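Local coordinates for Peptide/nickel transport system substrate-binding protein (Listeria monocytogenes serotype 1/2a, PDB 5KZT), which binds peptides in the cleft of an OppA-type substrate-binding protein and probably delivers them to an ABC importer, at residues A111-L116 and G426-D431; N191-L196 and T520-Y525; D308-N313 and A379-E384. All blocks are in the same frame, centred on the assembly; numbering follows the deposited sequence.

Contact 1: residues A111-L116 and G426-D431; sequences ATYSYL and GPDYQD
In the peptide-binding cleft of this OppA-type solute-binding protein, Tyr-113 and Asp-428 reach for one another from two loops and meet beside the bound peptide. Segment 111-116 follows helix 94-105 and winds into a 3-10 turn, while 426-431 leaves the end of strand 420-425. The backbones stay well apart, 9.9 Å between the CA atoms of Leu-116 and Asp-428, and the gap is spanned mainly by the long tyrosine side chain, which meets the short aspartate. The phenol OH of Tyr-113 donates to OD2 of Asp-428 at 2.7 Å. It arrives on the syn side of the carboxylate but 33° out of its plane, and the ring and carboxylate planes stand 74° apart, so the two flat groups meet steeply turned. CG of Asp-428 lies anti to its carbonyl carbon (chi1 -55°), which carries the carboxylate away from the onward chain and toward the phenol. OD1 and the phenol oxygen are also both hydrogen-bonded to the peptide backbone, and Gly-426 adds backbone hydrogen bonds of its own. A tyrosine suits this place because its rigid ring brings a donor far across the gap; an aspartate offers two acceptor oxygens, one for the tyrosine and one for the ligand. Phe-163 packs edge-to-face on the Tyr-113 ring. Beside this polar pair the contact turns apolar: CD2 of Leu-116 lies 4.3 Å from CE1 of Tyr-429, a loose meeting of branch and ring. The hydroxyl of Tyr-429 is engaged with Ser-433, and its ring stacks on Tyr-156. Gripping the main chain of a peptide, rather than its side chains, is the mode of recognition typical of OppA-like proteins, which accept peptides of varied sequence.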
ATOM      1  N   ALA A 111      -4.562   7.602  12.944  1.00 17.27           N
ATOM      2  CA  ALA A 111      -4.484   6.568  11.915  1.00 16.57           C
ATOM      3  C   ALA A 111      -4.193   7.246  10.599  1.00 16.48           C
ATOM      4  O   ALA A 111      -4.923   8.165  10.213  1.00 16.31           O
ATOM      5  CB  ALA A 111      -5.790   5.814  11.820  1.00 16.04           C
ATOM      6  N   THR A 112      -3.154   6.795   9.893  1.00 16.31           N
ATOM      7  CA  THR A 112      -2.767   7.475   8.663  1.00 16.20           C
ATOM      8  C   THR A 112      -3.842   7.396   7.590  1.00 15.46           C
ATOM      9  O   THR A 112      -3.909   8.293   6.749  1.00 15.58           O
ATOM     10  CB  THR A 112      -1.448   6.954   8.073  1.00 16.67           C
ATOM     11  OG1 THR A 112      -1.557   5.547   7.819  1.00 16.57           O
ATOM     12  CG2 THR A 112      -0.280   7.240   9.003  1.00 17.73           C
ATOM     13  N   TYR A 113      -4.691   6.358   7.619  1.00 14.45           N
ATOM     14  CA  TYR A 113      -5.753   6.206   6.619  1.00 14.04           C
ATOM     15  C   TYR A 113      -7.071   6.865   7.039  1.00 13.85           C
ATOM     16  O   TYR A 113      -8.110   6.663   6.408  1.00 13.56           O
ATOM     17  CB  TYR A 113      -5.978   4.728   6.323  1.00 13.85           C
ATOM     18  CG  TYR A 113      -5.185   4.139   5.180  1.00 13.93           C
ATOM     19  CD1 TYR A 113      -5.193   4.730   3.916  1.00 14.07           C
ATOM     20  CD2 TYR A 113      -4.502   2.942   5.339  1.00 13.94           C
ATOM     21  CE1 TYR A 113      -4.541   4.148   2.853  1.00 14.21           C
ATOM     22  CE2 TYR A 113      -3.827   2.364   4.290  1.00 14.15           C
ATOM     23  CZ  TYR A 113      -3.846   2.964   3.045  1.00 14.25           C
ATOM     24  OH  TYR A 113      -3.200   2.354   1.978  1.00 14.01           O
ATOM     25  N   SER A 114      -7.041   7.688   8.082  1.00 13.90           N
ATOM     26  CA  SER A 114      -8.263   8.374   8.505  1.00 13.99           C
ATOM     27  C   SER A 114      -8.908   9.188   7.363  1.00 14.19           C
ATOM     28  O   SER A 114     -10.128   9.351   7.337  1.00 14.08           O
ATOM     29  CB  SER A 114      -8.000   9.256   9.719  1.00 14.40           C
ATOM     30  OG  SER A 114      -7.169  10.332   9.371  1.00 14.67           O
ATOM     31  N   TYR A 115      -8.092   9.668   6.418  1.00 14.39           N
ATOM     32  CA  TYR A 115      -8.580  10.445   5.275  1.00 15.01           C
ATOM     33  C   TYR A 115      -9.546   9.670   4.344  1.00 14.61           C
ATOM     34  O   TYR A 115     -10.371  10.282   3.685  1.00 14.82           O
ATOM     35  CB  TYR A 115      -7.417  11.051   4.482  1.00 15.81           C
ATOM     36  CG  TYR A 115      -6.564  10.076   3.692  1.00 16.24           C
ATOM     37  CD1 TYR A 115      -6.879   9.753   2.369  1.00 16.72           C
ATOM     38  CD2 TYR A 115      -5.422   9.506   4.245  1.00 16.45           C
ATOM     39  CE1 TYR A 115      -6.093   8.861   1.643  1.00 16.93           C
ATOM     40  CE2 TYR A 115      -4.607   8.652   3.513  1.00 16.93           C
ATOM     41  CZ  TYR A 115      -4.961   8.322   2.212  1.00 17.12           C
ATOM     42  OH  TYR A 115      -4.176   7.476   1.470  1.00 17.40           O
ATOM     43  N   LEU A 116      -9.474   8.340   4.326  1.00 13.92           N
ATOM     44  CA  LEU A 116     -10.403   7.541   3.526  1.00 13.68           C
ATOM     45  C   LEU A 116     -11.842   7.725   3.996  1.00 13.60           C
ATOM     46  O   LEU A 116     -12.792   7.558   3.218  1.00 13.07           O
ATOM     47  CB  LEU A 116     -10.053   6.052   3.587  1.00 13.44           C
ATOM     48  CG  LEU A 116      -8.730   5.624   2.952  1.00 13.60           C
ATOM     49  CD1 LEU A 116      -8.530   4.136   3.130  1.00 13.52           C
ATOM     50  CD2 LEU A 116      -8.666   6.002   1.488  1.00 13.90           C
ATOM     51  N   GLY A 426       0.866   1.233  -3.823  1.00 14.78           N
ATOM     52  CA  GLY A 426      -0.073   0.364  -4.515  1.00 14.95           C
ATOM     53  C   GLY A 426      -1.484   0.862  -4.272  1.00 14.50           C
ATOM     54  O   GLY A 426      -1.790   1.398  -3.192  1.00 14.37           O
ATOM     55  N   PRO A 427      -2.371   0.689  -5.255  1.00 14.75           N
ATOM     56  CA  PRO A 427      -3.702   1.280  -5.156  1.00 14.60           C
ATOM     57  C   PRO A 427      -4.592   0.578  -4.141  1.00 14.75           C
ATOM     58  O   PRO A 427      -4.530  -0.637  -4.020  1.00 15.05           O
ATOM     59  CB  PRO A 427      -4.253   1.112  -6.562  1.00 15.17           C
ATOM     60  CG  PRO A 427      -3.583  -0.134  -7.061  1.00 15.59           C
ATOM     61  CD  PRO A 427      -2.204  -0.096  -6.491  1.00 15.10           C
ATOM     62  N   ASP A 428      -5.437   1.345  -3.461  1.00 14.46           N
ATOM     63  CA  ASP A 428      -6.433   0.791  -2.525  1.00 15.03           C
ATOM     64  C   ASP A 428      -7.832   0.676  -3.128  1.00 15.47           C
ATOM     65  O   ASP A 428      -8.690   0.042  -2.529  1.00 15.92           O
ATOM     66  CB  ASP A 428      -6.483   1.650  -1.265  1.00 14.98           C
ATOM     67  CG  ASP A 428      -5.121   1.795  -0.620  1.00 14.65           C
ATOM     68  OD1 ASP A 428      -4.323   0.841  -0.695  1.00 14.82           O
ATOM     69  OD2 ASP A 428      -4.819   2.872  -0.082  1.00 15.40           O
ATOM     70  N   TYR A 429      -8.029   1.286  -4.302  1.00 15.37           N
ATOM     71  CA  TYR A 429      -9.253   1.195  -5.079  1.00 16.21           C
ATOM     72  C   TYR A 429      -8.949   1.733  -6.474  1.00 16.67           C
ATOM     73  O   TYR A 429      -7.907   2.360  -6.668  1.00 15.89           O
ATOM     74  CB  TYR A 429     -10.389   1.991  -4.426  1.00 16.04           C
ATOM     75  CG  TYR A 429     -10.059   3.440  -4.141  1.00 15.61           C
ATOM     76  CD1 TYR A 429      -9.447   3.821  -2.942  1.00 14.78           C
ATOM     77  CD2 TYR A 429     -10.431   4.438  -5.040  1.00 15.82           C
ATOM     78  CE1 TYR A 429      -9.160   5.157  -2.670  1.00 14.50           C
ATOM     79  CE2 TYR A 429     -10.162   5.765  -4.776  1.00 15.46           C
ATOM     80  CZ  TYR A 429      -9.512   6.121  -3.601  1.00 14.95           C
ATOM     81  OH  TYR A 429      -9.265   7.452  -3.392  1.00 14.75           O
ATOM     82  N   GLN A 430      -9.872   1.531  -7.406  1.00 18.34           N
ATOM     83  CA  GLN A 430      -9.602   1.756  -8.822  1.00 19.70           C
ATOM     84  C   GLN A 430     -10.051   3.136  -9.312  1.00 19.75           C
ATOM     85  O   GLN A 430     -11.082   3.286  -9.940  1.00 20.27           O
ATOM     86  CB  GLN A 430     -10.199   0.615  -9.663  1.00 21.85           C
ATOM     87  CG  GLN A 430      -9.587   0.537 -11.052  1.00 23.85           C
ATOM     88  CD  GLN A 430     -10.250  -0.500 -11.924  1.00 26.63           C
ATOM     89  OE1 GLN A 430     -10.560  -1.609 -11.454  1.00 27.98           O
ATOM     90  NE2 GLN A 430     -10.481  -0.151 -13.224  1.00 28.88           N
ATOM     91  N   ASP A 431      -9.235   4.131  -9.009  1.00 18.76           N
ATOM     92  CA  ASP A 431      -9.493   5.520  -9.372  1.00 18.91           C
ATOM     93  C   ASP A 431      -8.159   6.247  -9.168  1.00 17.72           C
ATOM     94  O   ASP A 431      -7.388   5.854  -8.288  1.00 16.88           O
ATOM     95  CB  ASP A 431     -10.582   6.090  -8.444  1.00 19.21           C
ATOM     96  CG  ASP A 431     -10.948   7.533  -8.761  1.00 19.79           C
ATOM     97  OD1 ASP A 431     -11.854   7.754  -9.584  1.00 21.23           O
ATOM     98  OD2 ASP A 431     -10.341   8.454  -8.188  1.00 19.70           O
TER

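Contact 2: residues N191-L196 and T520-Y525; sequences NGPFEL and TYKETY
Lys-522 lies across the ring of Pro-193 where a type I beta turn, Tyr-521 to Thr-524, packs against the start of edge strand 194-197 of a mixed four-stranded sheet. CB of Lys-522 is 3.8 Å from CG of Pro-193. The next lysine carbon, CG, is set anti to the backbone N (chi1 -180°) and touches the same Pro-193 atom at 3.7 Å, with the proline CB a little farther off. CD of Lys-522 still lies 4.0 Å from Pro-193 CG. The chain crosses the proline at about a right angle; beyond CD it runs on extended, and NZ ends in a salt bridge with Asp-216 and a hydrogen bond with Tyr-214. A lysine serves both needs, its methylenes packing on the proline and its ammonium reaching the acid. The compact proline ring gives those methylenes a rigid apolar surface. Beside this pair Phe-194 brings its ring edge to the turn, with the carbonyl O of Tyr-521 and the N of Lys-522 lying near the ring plane. The same ring packs on Tyr-208 and Ile-225 of the sheet, and its CE2 stands 4.0 Å from CB of Tyr-521.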
ATOM      1  N   ASN A 191     -11.709 -12.582  12.706  1.00 19.28           N
ATOM      2  CA  ASN A 191     -13.027 -12.898  12.160  1.00 19.52           C
ATOM      3  C   ASN A 191     -12.940 -13.281  10.691  1.00 19.09           C
ATOM      4  O   ASN A 191     -13.948 -13.300  10.003  1.00 19.13           O
ATOM      5  CB  ASN A 191     -14.024 -11.737  12.372  1.00 19.46           C
ATOM      6  CG  ASN A 191     -13.795 -10.565  11.428  1.00 18.70           C
ATOM      7  OD1 ASN A 191     -12.655 -10.193  11.152  1.00 18.00           O
ATOM      8  ND2 ASN A 191     -14.878  -9.965  10.942  1.00 18.74           N
ATOM      9  N   GLY A 192     -11.741 -13.633  10.231  1.00 18.63           N
ATOM     10  CA  GLY A 192     -11.505 -13.965   8.835  1.00 18.47           C
ATOM     11  C   GLY A 192     -11.214 -15.448   8.667  1.00 18.91           C
ATOM     12  O   GLY A 192     -11.350 -16.213   9.612  1.00 19.67           O
ATOM     13  N   PRO A 193     -10.835 -15.865   7.447  1.00 18.92           N
ATOM     14  CA  PRO A 193     -10.554 -17.290   7.178  1.00 19.63           C
ATOM     15  C   PRO A 193      -9.485 -17.945   8.042  1.00 19.66           C
ATOM     16  O   PRO A 193      -9.546 -19.166   8.265  1.00 20.32           O
ATOM     17  CB  PRO A 193     -10.134 -17.299   5.702  1.00 19.32           C
ATOM     18  CG  PRO A 193     -10.762 -16.077   5.120  1.00 18.97           C
ATOM     19  CD  PRO A 193     -10.888 -15.066   6.213  1.00 18.45           C
ATOM     20  N   PHE A 194      -8.505 -17.162   8.501  1.00 19.07           N
ATOM     21  CA  PHE A 194      -7.369 -17.676   9.238  1.00 19.33           C
ATOM     22  C   PHE A 194      -7.184 -16.944  10.572  1.00 19.90           C
ATOM     23  O   PHE A 194      -7.610 -15.794  10.733  1.00 19.66           O
ATOM     24  CB  PHE A 194      -6.113 -17.553   8.375  1.00 18.66           C
ATOM     25  CG  PHE A 194      -6.186 -18.343   7.098  1.00 18.47           C
ATOM     26  CD1 PHE A 194      -5.892 -19.694   7.087  1.00 19.04           C
ATOM     27  CD2 PHE A 194      -6.555 -17.740   5.915  1.00 17.98           C
ATOM     28  CE1 PHE A 194      -5.981 -20.440   5.910  1.00 19.25           C
ATOM     29  CE2 PHE A 194      -6.667 -18.479   4.737  1.00 18.28           C
ATOM     30  CZ  PHE A 194      -6.355 -19.831   4.731  1.00 18.69           C
ATOM     31  N   GLU A 195      -6.632 -17.656  11.546  1.00 21.05           N
ATOM     32  CA  GLU A 195      -6.059 -17.045  12.732  1.00 21.82           C
ATOM     33  C   GLU A 195      -4.553 -16.863  12.511  1.00 21.44           C
ATOM     34  O   GLU A 195      -3.937 -17.701  11.845  1.00 20.97           O
ATOM     35  CB  GLU A 195      -6.224 -17.976  13.914  1.00 23.85           C
ATOM     36  CG  GLU A 195      -7.658 -18.328  14.223  1.00 25.42           C
ATOM     37  CD  GLU A 195      -7.770 -19.082  15.523  1.00 27.75           C
ATOM     38  OE1 GLU A 195      -7.345 -20.261  15.574  1.00 29.69           O
ATOM     39  OE2 GLU A 195      -8.282 -18.486  16.487  1.00 29.42           O
ATOM     40  N   LEU A 196      -3.974 -15.810  13.096  1.00 20.94           N
ATOM     41  CA  LEU A 196      -2.521 -15.616  13.132  1.00 20.96           C
ATOM     42  C   LEU A 196      -1.951 -16.242  14.395  1.00 21.86           C
ATOM     43  O   LEU A 196      -2.504 -16.069  15.468  1.00 22.14           O
ATOM     44  CB  LEU A 196      -2.127 -14.133  13.058  1.00 20.60           C
ATOM     45  CG  LEU A 196      -0.665 -13.782  12.766  1.00 20.61           C
ATOM     46  CD1 LEU A 196      -0.293 -14.148  11.333  1.00 20.45           C
ATOM     47  CD2 LEU A 196      -0.382 -12.307  12.981  1.00 20.30           C
ATOM     48  N   THR A 520      -5.531 -12.977  -1.305  1.00 15.46           N
ATOM     49  CA  THR A 520      -6.564 -13.607  -0.490  1.00 15.44           C
ATOM     50  C   THR A 520      -6.326 -15.104  -0.598  1.00 15.86           C
ATOM     51  O   THR A 520      -6.510 -15.686  -1.675  1.00 16.61           O
ATOM     52  CB  THR A 520      -7.970 -13.242  -0.964  1.00 15.67           C
ATOM     53  OG1 THR A 520      -8.138 -11.815  -0.892  1.00 15.26           O
ATOM     54  CG2 THR A 520      -9.035 -13.937  -0.087  1.00 16.50           C
ATOM     55  N   TYR A 521      -5.888 -15.712   0.506  1.00 16.10           N
ATOM     56  CA  TYR A 521      -5.578 -17.137   0.538  1.00 16.27           C
ATOM     57  C   TYR A 521      -6.784 -18.015   0.854  1.00 17.04           C
ATOM     58  O   TYR A 521      -6.642 -19.247   0.857  1.00 17.59           O
ATOM     59  CB  TYR A 521      -4.494 -17.442   1.574  1.00 16.54           C
ATOM     60  CG  TYR A 521      -3.242 -16.617   1.441  1.00 16.26           C
ATOM     61  CD1 TYR A 521      -2.630 -16.409   0.189  1.00 16.01           C
ATOM     62  CD2 TYR A 521      -2.651 -16.064   2.551  1.00 17.01           C
ATOM     63  CE1 TYR A 521      -1.468 -15.652   0.070  1.00 16.24           C
ATOM     64  CE2 TYR A 521      -1.482 -15.309   2.447  1.00 17.38           C
ATOM     65  CZ  TYR A 521      -0.897 -15.101   1.210  1.00 16.93           C
ATOM     66  OH  TYR A 521       0.245 -14.324   1.142  1.00 17.42           O
ATOM     67  N   LYS A 522      -7.936 -17.393   1.120  1.00 17.43           N
ATOM     68  CA  LYS A 522      -9.147 -18.064   1.607  1.00 18.29           C
ATOM     69  C   LYS A 522      -9.430 -19.379   0.890  1.00 18.90           C
ATOM     70  O   LYS A 522      -9.634 -20.371   1.563  1.00 19.75           O
ATOM     71  CB  LYS A 522     -10.359 -17.136   1.486  1.00 18.75           C
ATOM     72  CG  LYS A 522     -11.679 -17.704   1.964  1.00 20.18           C
ATOM     73  CD  LYS A 522     -12.810 -16.710   1.744  1.00 20.82           C
ATOM     74  CE  LYS A 522     -14.151 -17.396   1.922  1.00 22.69           C
ATOM     75  NZ  LYS A 522     -15.280 -16.434   1.881  1.00 23.97           N
ATOM     76  N   GLU A 523      -9.445 -19.374  -0.444  1.00 18.68           N
ATOM     77  CA  GLU A 523      -9.868 -20.559  -1.225  1.00 19.75           C
ATOM     78  C   GLU A 523      -8.724 -21.182  -2.007  1.00 19.01           C
ATOM     79  O   GLU A 523      -8.945 -22.006  -2.887  1.00 19.98           O
ATOM     80  CB  GLU A 523     -11.034 -20.206  -2.150  1.00 21.16           C
ATOM     81  CG  GLU A 523     -12.246 -19.648  -1.409  1.00 22.41           C
ATOM     82  CD  GLU A 523     -13.524 -19.648  -2.249  1.00 24.89           C
ATOM     83  OE1 GLU A 523     -13.965 -20.717  -2.696  1.00 26.21           O
ATOM     84  OE2 GLU A 523     -14.137 -18.579  -2.424  1.00 26.07           O
ATOM     85  N   THR A 524      -7.498 -20.790  -1.682  1.00 18.02           N
ATOM     86  CA  THR A 524      -6.309 -21.412  -2.221  1.00 18.04           C
ATOM     87  C   THR A 524      -6.225 -22.859  -1.751  1.00 18.57           C
ATOM     88  O   THR A 524      -6.645 -23.194  -0.639  1.00 19.09           O
ATOM     89  CB  THR A 524      -5.080 -20.610  -1.780  1.00 17.48           C
ATOM     90  OG1 THR A 524      -5.290 -19.261  -2.198  1.00 16.84           O
ATOM     91  CG2 THR A 524      -3.775 -21.151  -2.367  1.00 17.74           C
ATOM     92  N   TYR A 525      -5.722 -23.725  -2.613  1.00 19.01           N
ATOM     93  CA  TYR A 525      -5.534 -25.136  -2.241  1.00 19.99           C
ATOM     94  C   TYR A 525      -4.387 -25.736  -3.037  1.00 20.60           C
ATOM     95  O   TYR A 525      -3.906 -25.125  -4.001  1.00 20.23           O
ATOM     96  CB  TYR A 525      -6.855 -25.940  -2.445  1.00 20.88           C
ATOM     97  CG  TYR A 525      -7.272 -26.100  -3.880  1.00 21.94           C
ATOM     98  CD1 TYR A 525      -8.068 -25.144  -4.512  1.00 22.74           C
ATOM     99  CD2 TYR A 525      -6.874 -27.217  -4.617  1.00 23.24           C
ATOM    100  CE1 TYR A 525      -8.439 -25.293  -5.849  1.00 24.00           C
ATOM    101  CE2 TYR A 525      -7.232 -27.371  -5.942  1.00 24.36           C
ATOM    102  CZ  TYR A 525      -8.010 -26.417  -6.556  1.00 25.00           C
ATOM    103  OH  TYR A 525      -8.336 -26.588  -7.887  1.00 26.91           O
TER

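Contact 3: residues D308-N313 and A379-E384; sequences DTVLKN and ARKSSE
Thr-309, in the last turn of helix 303-311, meets helix 377-393 through its carbonyl: the O atom lies 3.4 Å from CE of Lys-381. The Thr-309 hydroxyl turns back to the carbonyl of Ser-305, a common use of threonine within a helix. Water 1 donates to Thr-309 O at 2.8 Å and is approached by the ammonium groups of Lys-312 and Lys-381 through weak bonds only. Val-310 follows as the apolar centre of the contact, its CA 5.9 Å from that of Ser-382. CG1 of Val-310, placed across from the backbone N by chi1 of 174°, packs 3.8 Å from CA of Ser-382, while the other branch, CG2, faces the Lys-381 stem, 4.3 Å from its CG. A branched valine fills the space between two helices this close, and the small serine permits the approach; the serine hydroxyl is bound by Tyr-306. The packing joins two helices in the part of this solute-binding fold that holds the seven-stranded mixed sheet, close to the bound peptide, a basic side chain of which lies on Leu-311, Ala-379 and Ser-382. Lys-381 stretches over the valine backbone, CE 3.8 Å from Val-310 CA, then bends at its last torsion (chi4 65°). With Lys-312 the chain leaves the helix at positive phi (53°), and NZ of Lys-312 makes a salt bridge with Asp-253. NZ of Lys-312 and NZ of Lys-381 remain 6.7 Å apart.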
ATOM      1  N   ASP A 308      16.246  -2.378 -16.354  1.00 25.93           N
ATOM      2  CA  ASP A 308      17.012  -3.405 -17.093  1.00 27.42           C
ATOM      3  C   ASP A 308      18.160  -4.026 -16.303  1.00 27.37           C
ATOM      4  O   ASP A 308      18.672  -5.068 -16.694  1.00 27.61           O
ATOM      5  CB  ASP A 308      17.665  -2.821 -18.366  1.00 28.98           C
ATOM      6  CG  ASP A 308      16.666  -2.445 -19.462  1.00 30.09           C
ATOM      7  OD1 ASP A 308      15.460  -2.756 -19.352  1.00 30.96           O
ATOM      8  OD2 ASP A 308      17.113  -1.813 -20.457  1.00 31.61           O
ATOM      9  N   THR A 309      18.634  -3.335 -15.273  1.00 26.73           N
ATOM     10  CA  THR A 309      19.820  -3.742 -14.524  1.00 27.59           C
ATOM     11  C   THR A 309      19.457  -4.226 -13.135  1.00 26.69           C
ATOM     12  O   THR A 309      19.862  -5.309 -12.729  1.00 27.62           O
ATOM     13  CB  THR A 309      20.804  -2.552 -14.402  1.00 28.29           C
ATOM     14  OG1 THR A 309      21.110  -2.081 -15.721  1.00 29.39           O
ATOM     15  CG2 THR A 309      22.101  -2.948 -13.671  1.00 29.03           C
ATOM     16  N   VAL A 310      18.708  -3.418 -12.402  1.00 25.28           N
ATOM     17  CA  VAL A 310      18.393  -3.723 -11.003  1.00 24.56           C
ATOM     18  C   VAL A 310      17.215  -4.685 -10.840  1.00 23.85           C
ATOM     19  O   VAL A 310      17.276  -5.569  -9.997  1.00 24.40           O
ATOM     20  CB  VAL A 310      18.145  -2.426 -10.204  1.00 24.05           C
ATOM     21  CG1 VAL A 310      17.661  -2.722  -8.782  1.00 23.57           C
ATOM     22  CG2 VAL A 310      19.410  -1.576 -10.200  1.00 24.55           C
ATOM     23  N   LEU A 311      16.159  -4.511 -11.626  1.00 23.13           N
ATOM     24  CA  LEU A 311      14.914  -5.271 -11.441  1.00 22.78           C
ATOM     25  C   LEU A 311      14.818  -6.543 -12.285  1.00 23.22           C
ATOM     26  O   LEU A 311      14.708  -7.640 -11.748  1.00 23.09           O
ATOM     27  CB  LEU A 311      13.713  -4.362 -11.706  1.00 22.01           C
ATOM     28  CG  LEU A 311      13.602  -3.189 -10.718  1.00 21.60           C
ATOM     29  CD1 LEU A 311      12.442  -2.294 -11.094  1.00 21.05           C
ATOM     30  CD2 LEU A 311      13.445  -3.656  -9.280  1.00 21.61           C
ATOM     31  N   LYS A 312      14.854  -6.386 -13.602  1.00 23.50           N
ATOM     32  CA  LYS A 312      14.858  -7.520 -14.541  1.00 24.29           C
ATOM     33  C   LYS A 312      13.714  -8.502 -14.298  1.00 24.21           C
ATOM     34  O   LYS A 312      13.911  -9.722 -14.387  1.00 24.47           O
ATOM     35  CB  LYS A 312      16.200  -8.269 -14.479  1.00 25.45           C
ATOM     36  CG  LYS A 312      17.411  -7.444 -14.899  1.00 26.22           C
ATOM     37  CD  LYS A 312      18.613  -8.363 -15.102  1.00 27.85           C
ATOM     38  CE  LYS A 312      19.807  -7.611 -15.643  1.00 28.72           C
ATOM     39  NZ  LYS A 312      21.038  -8.440 -15.659  1.00 30.33           N
ATOM     40  N   ASN A 313      12.532  -7.978 -13.989  1.00 23.12           N
ATOM     41  CA  ASN A 313      11.444  -8.804 -13.480  1.00 23.45           C
ATOM     42  C   ASN A 313      10.105  -8.455 -14.102  1.00 23.69           C
ATOM     43  O   ASN A 313       9.061  -8.784 -13.540  1.00 23.56           O
ATOM     44  CB  ASN A 313      11.374  -8.672 -11.943  1.00 22.95           C
ATOM     45  CG  ASN A 313      11.058  -7.262 -11.480  1.00 21.87           C
ATOM     46  OD1 ASN A 313      10.776  -6.379 -12.282  1.00 21.03           O
ATOM     47  ND2 ASN A 313      11.111  -7.040 -10.168  1.00 21.53           N
ATOM     48  N   ALA A 379      17.321  -4.040  -2.709  1.00 24.57           N
ATOM     49  CA  ALA A 379      17.222  -2.620  -2.345  1.00 23.65           C
ATOM     50  C   ALA A 379      18.619  -1.986  -2.259  1.00 23.42           C
ATOM     51  O   ALA A 379      18.796  -0.858  -2.682  1.00 22.84           O
ATOM     52  CB  ALA A 379      16.481  -2.451  -1.029  1.00 23.18           C
ATOM     53  N   ARG A 380      19.585  -2.728  -1.729  1.00 24.46           N
ATOM     54  CA  ARG A 380      20.993  -2.305  -1.687  1.00 26.21           C
ATOM     55  C   ARG A 380      21.608  -2.132  -3.105  1.00 25.59           C
ATOM     56  O   ARG A 380      22.313  -1.175  -3.368  1.00 25.14           O
ATOM     57  CB  ARG A 380      21.783  -3.305  -0.836  1.00 29.42           C
ATOM     58  CG  ARG A 380      23.290  -3.100  -0.743  1.00 33.01           C
ATOM     59  CD  ARG A 380      23.872  -4.161   0.177  1.00 36.72           C
ATOM     60  NE  ARG A 380      25.334  -4.281   0.079  1.00 40.74           N
ATOM     61  CZ  ARG A 380      26.082  -5.109   0.818  1.00 44.09           C
ATOM     62  NH1 ARG A 380      25.522  -5.921   1.719  1.00 45.38           N
ATOM     63  NH2 ARG A 380      27.409  -5.133   0.657  1.00 46.81           N
ATOM     64  N   LYS A 381      21.333  -3.066  -4.010  1.00 25.36           N
ATOM     65  CA  LYS A 381      21.675  -2.912  -5.425  1.00 25.88           C
ATOM     66  C   LYS A 381      21.038  -1.648  -6.049  1.00 24.61           C
ATOM     67  O   LYS A 381      21.691  -0.894  -6.795  1.00 24.00           O
ATOM     68  CB  LYS A 381      21.221  -4.150  -6.198  1.00 27.27           C
ATOM     69  CG  LYS A 381      21.720  -4.209  -7.622  1.00 29.24           C
ATOM     70  CD  LYS A 381      21.108  -5.383  -8.355  1.00 30.91           C
ATOM     71  CE  LYS A 381      21.564  -5.397  -9.795  1.00 33.11           C
ATOM     72  NZ  LYS A 381      23.030  -5.620  -9.914  1.00 35.11           N
ATOM     73  N   SER A 382      19.761  -1.439  -5.739  1.00 23.34           N
ATOM     74  CA  SER A 382      19.019  -0.287  -6.206  1.00 22.62           C
ATOM     75  C   SER A 382      19.674   1.009  -5.761  1.00 22.35           C
ATOM     76  O   SER A 382      19.936   1.886  -6.578  1.00 22.33           O
ATOM     77  CB  SER A 382      17.577  -0.339  -5.701  1.00 21.99           C
ATOM     78  OG  SER A 382      16.940   0.906  -5.833  1.00 21.26           O
ATOM     79  N   SER A 383      19.931   1.107  -4.465  1.00 22.51           N
ATOM     80  CA  SER A 383      20.566   2.291  -3.878  1.00 22.87           C
ATOM     81  C   SER A 383      21.956   2.589  -4.445  1.00 24.01           C
ATOM     82  O   SER A 383      22.286   3.757  -4.711  1.00 23.86           O
ATOM     83  CB  SER A 383      20.643   2.133  -2.371  1.00 23.23           C
ATOM     84  OG  SER A 383      19.332   2.215  -1.823  1.00 23.19           O
ATOM     85  N   GLU A 384      22.763   1.549  -4.606  1.00 25.22           N
ATOM     86  CA  GLU A 384      24.103   1.698  -5.216  1.00 26.99           C
ATOM     87  C   GLU A 384      24.009   2.185  -6.678  1.00 26.31           C
ATOM     88  O   GLU A 384      24.808   3.022  -7.108  1.00 26.24           O
ATOM     89  CB  GLU A 384      24.928   0.395  -5.082  1.00 29.62           C
ATOM     90  CG  GLU A 384      25.638   0.260  -3.719  1.00 31.44           C
ATOM     91  CD  GLU A 384      26.089  -1.158  -3.338  1.00 34.75           C
ATOM     92  OE1 GLU A 384      27.011  -1.286  -2.502  1.00 37.44           O
ATOM     93  OE2 GLU A 384      25.525  -2.161  -3.834  1.00 36.14           O
TER
HETATM   94  O   HOH W   1      22.237  -6.723 -12.931  1.00 35.59           O

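Overall arrangement
Contact 1 lies nearest the middle of the molecule, about 8 Å between its centre and that of the chain, against about 20 Å for contact 2 and 21 Å for contact 3. Contacts 1 and 2 are buried, and contact 3 is partly so. None touches another, and no helix or strand is held by two of them. Chemistry follows place: contact 1 has a direct hydrogen bond and polar groups turned to the ligand's backbone, contact 2 is mostly apolar packing of a turn on a sheet edge, and contact 3 joins helices through valine and lysine methylenes, with a weakly bridging water at the side. Contact 3 meets the peptide too, but through a ligand side chain.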